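Putative glycosidase ph117-related (Bacteroides thetaiotaomicron, PDB 5A7V) probably acts on beta-linked mannosides as a family GH130 glycoside phosphorylase or hydrolase, and binds mannose in its central pocket. Local coordinates at residues 91-96 and 143-148. Sequence-based numbering, arbitrary orientation.
Sequences LYRAED and GCEDPR. With MAN (alpha-D-mannopyranose), chain D; BMA (beta-D-mannopyranose), chain C; MAN (alpha-D-mannopyranose), chain E.
Arg93 and Glu145 run side by side in the same direction, and their flat ends are stacked: guanidinium and carboxylate planes lie 16° apart, with Glu145 CG 3.8 Å above the centre of the guanidinium. The attraction between Arg93 NH2 and Glu145 OE2, 3.5 Å apart, is therefore purely electrostatic, since the oxygen sits well off the plane and no N-H points at it. Arg93 reaches this position with CG anti to the backbone N and the chain extended from there to NE. Asp146 approaches differently, crossing the arginine with its carboxylate plane turned by 54°; Arg93 NH1 donates to the syn side of Asp146 OD1 at 2.9 Å, well out of the carboxylate plane, a bond bent to 153°. On its own strand, Arg93 NH2 makes a salt bridge and weak hydrogen bond to Glu95 OE2 (2.9 Å), and from the neighbouring strand 107-114 Ser107 OG accepts from Arg93 NE. The strands belong to neighbouring antiparallel sheets, consistent with adjacent blades of the five-bladed beta-propeller of GH130. The carboxylates of Glu95, Glu145 and Asp146 hold the guanidinium's position and rotation, its edge towards the sugar. Arg93 NH1 donates to O3 of the beta-mannose (2.9 Å) and Arg93 NH2 to O4 of the chain D alpha-mannose (2.8 Å), overlapping anomers in one site. With Glu145 OE2 2.6 Å from O4 of the beta-mannose and Asp146 OD2 2.7 Å from O3 of the chain E mannose, the same charge network lines two adjoining sugar sites.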
# COMPACT_ATOMS: atom_id res chain seq x y z
N LEU A 91 -1.23 10.11 -4.31
CA LEU A 91 0.17 10.16 -4.78
C LEU A 91 0.47 8.80 -5.42
O LEU A 91 0.49 7.79 -4.73
CB LEU A 91 1.17 10.50 -3.67
CG LEU A 91 1.40 12.00 -3.40
CD1 LEU A 91 0.15 12.66 -2.83
CD2 LEU A 91 2.64 12.25 -2.57
N TYR A 92 0.64 8.82 -6.73
CA TYR A 92 0.78 7.58 -7.50
C TYR A 92 2.23 7.31 -7.87
O TYR A 92 2.99 8.23 -8.24
CB TYR A 92 -0.12 7.54 -8.75
CG TYR A 92 -0.01 8.73 -9.71
CD1 TYR A 92 -0.78 9.90 -9.54
CD2 TYR A 92 0.85 8.70 -10.81
CE1 TYR A 92 -0.70 10.94 -10.44
CE2 TYR A 92 0.90 9.73 -11.72
CZ TYR A 92 0.11 10.84 -11.55
OH TYR A 92 0.16 11.90 -12.45
N ARG A 93 2.63 6.04 -7.81
CA ARG A 93 3.95 5.63 -8.28
C ARG A 93 3.97 5.72 -9.81
O ARG A 93 3.20 5.03 -10.45
CB ARG A 93 4.26 4.21 -7.82
CG ARG A 93 5.62 3.72 -8.25
CD ARG A 93 5.91 2.28 -7.85
NE ARG A 93 7.16 1.81 -8.37
CZ ARG A 93 7.66 0.59 -8.17
NH1 ARG A 93 7.09 -0.26 -7.30
NH2 ARG A 93 8.73 0.20 -8.87
N ALA A 94 4.90 6.46 -10.37
CA ALA A 94 5.03 6.65 -11.79
C ALA A 94 6.42 6.26 -12.23
O ALA A 94 7.42 6.60 -11.59
CB ALA A 94 4.79 8.09 -12.16
N GLU A 95 6.49 5.48 -13.32
CA GLU A 95 7.75 5.04 -13.90
C GLU A 95 7.96 5.59 -15.30
O GLU A 95 7.00 5.66 -16.10
CB GLU A 95 7.85 3.50 -13.93
CG GLU A 95 8.04 2.90 -12.55
CD GLU A 95 8.12 1.38 -12.59
OE1 GLU A 95 7.48 0.75 -13.51
OE2 GLU A 95 8.82 0.81 -11.70
N ASP A 96 9.22 5.99 -15.54
CA ASP A 96 9.71 6.46 -16.85
C ASP A 96 10.19 5.26 -17.69
O ASP A 96 9.98 4.09 -17.30
CB ASP A 96 10.77 7.55 -16.63
CG ASP A 96 12.04 7.05 -15.98
OD1 ASP A 96 12.28 5.83 -15.86
OD2 ASP A 96 12.87 7.93 -15.61
N GLY A 143 14.75 5.42 -7.41
CA GLY A 143 13.76 6.41 -6.93
C GLY A 143 12.97 5.99 -5.72
O GLY A 143 13.51 5.31 -4.82
N CYS A 144 11.73 6.45 -5.69
CA CYS A 144 10.89 6.47 -4.48
C CYS A 144 9.60 5.75 -4.85
O CYS A 144 8.85 6.20 -5.71
CB CYS A 144 10.61 7.92 -4.06
SG CYS A 144 12.12 8.92 -3.95
N GLU A 145 9.36 4.61 -4.20
CA GLU A 145 8.31 3.66 -4.62
C GLU A 145 7.24 3.47 -3.56
O GLU A 145 7.50 3.60 -2.34
CB GLU A 145 8.90 2.26 -4.86
CG GLU A 145 10.09 2.23 -5.77
CD GLU A 145 10.77 0.88 -5.88
OE1 GLU A 145 10.61 0.03 -4.95
OE2 GLU A 145 11.56 0.67 -6.86
N ASP A 146 6.04 3.14 -3.98
CA ASP A 146 5.05 2.47 -3.13
C ASP A 146 4.72 3.23 -1.82
O ASP A 146 4.87 2.71 -0.71
CB ASP A 146 5.45 1.03 -2.81
CG ASP A 146 5.65 0.11 -4.02
OD1 ASP A 146 5.34 0.51 -5.14
OD2 ASP A 146 6.11 -1.02 -3.74
N PRO A 147 4.25 4.47 -1.98
CA PRO A 147 3.96 5.29 -0.78
C PRO A 147 2.71 4.84 -0.06
O PRO A 147 1.74 4.39 -0.66
CB PRO A 147 3.76 6.70 -1.36
CG PRO A 147 3.16 6.41 -2.73
CD PRO A 147 3.92 5.18 -3.22
N ARG A 148 2.72 5.02 1.27
CA ARG A 148 1.50 4.97 2.06
C ARG A 148 1.49 6.26 2.90
O ARG A 148 2.54 6.66 3.40
CB ARG A 148 1.44 3.80 3.03
CG ARG A 148 1.11 2.48 2.36
CD ARG A 148 2.24 1.66 2.18
NE ARG A 148 1.97 0.24 1.83
CZ ARG A 148 2.75 -0.38 0.98
NH1 ARG A 148 3.71 0.23 0.37
NH2 ARG A 148 2.49 -1.64 0.67
C1 MAN D . 10.77 -5.42 -6.69
C2 MAN D . 9.39 -4.93 -6.79
C3 MAN D . 9.50 -3.67 -7.62
C4 MAN D . 10.51 -2.66 -7.11
C5 MAN D . 11.83 -3.32 -6.77
C6 MAN D . 12.68 -2.49 -5.83
O1 MAN D . 11.32 -5.98 -7.82
O2 MAN D . 8.84 -4.54 -5.54
O3 MAN D . 8.25 -2.97 -7.74
O4 MAN D . 10.75 -1.66 -8.12
O5 MAN D . 11.65 -4.55 -6.10
O6 MAN D . 12.02 -2.20 -4.59
C1 BMA C . 10.62 -5.49 -6.77
C2 BMA C . 9.31 -4.76 -7.08
C3 BMA C . 9.63 -3.49 -7.85
C4 BMA C . 10.64 -2.66 -7.08
C5 BMA C . 11.82 -3.51 -6.59
C6 BMA C . 12.76 -2.74 -5.69
O1 BMA C . 10.49 -6.73 -6.10
O2 BMA C . 8.64 -4.38 -5.87
O3 BMA C . 8.43 -2.69 -8.17
O4 BMA C . 11.10 -1.63 -7.97
O5 BMA C . 11.41 -4.69 -5.87
O6 BMA C . 12.12 -2.21 -4.52
C1 MAN E . 6.40 -6.21 -4.46
C2 MAN E . 5.54 -4.99 -4.07
C3 MAN E . 5.23 -3.97 -5.18
C4 MAN E . 4.88 -4.68 -6.50
C5 MAN E . 4.93 -6.21 -6.39
C6 MAN E . 4.73 -6.91 -7.76
O1 MAN E . 6.17 -7.41 -3.55
O2 MAN E . 6.25 -4.34 -3.01
O3 MAN E . 6.33 -3.12 -5.46
O4 MAN E . 3.60 -4.20 -6.87
O5 MAN E . 6.25 -6.55 -5.86
O6 MAN E . 5.81 -6.54 -8.64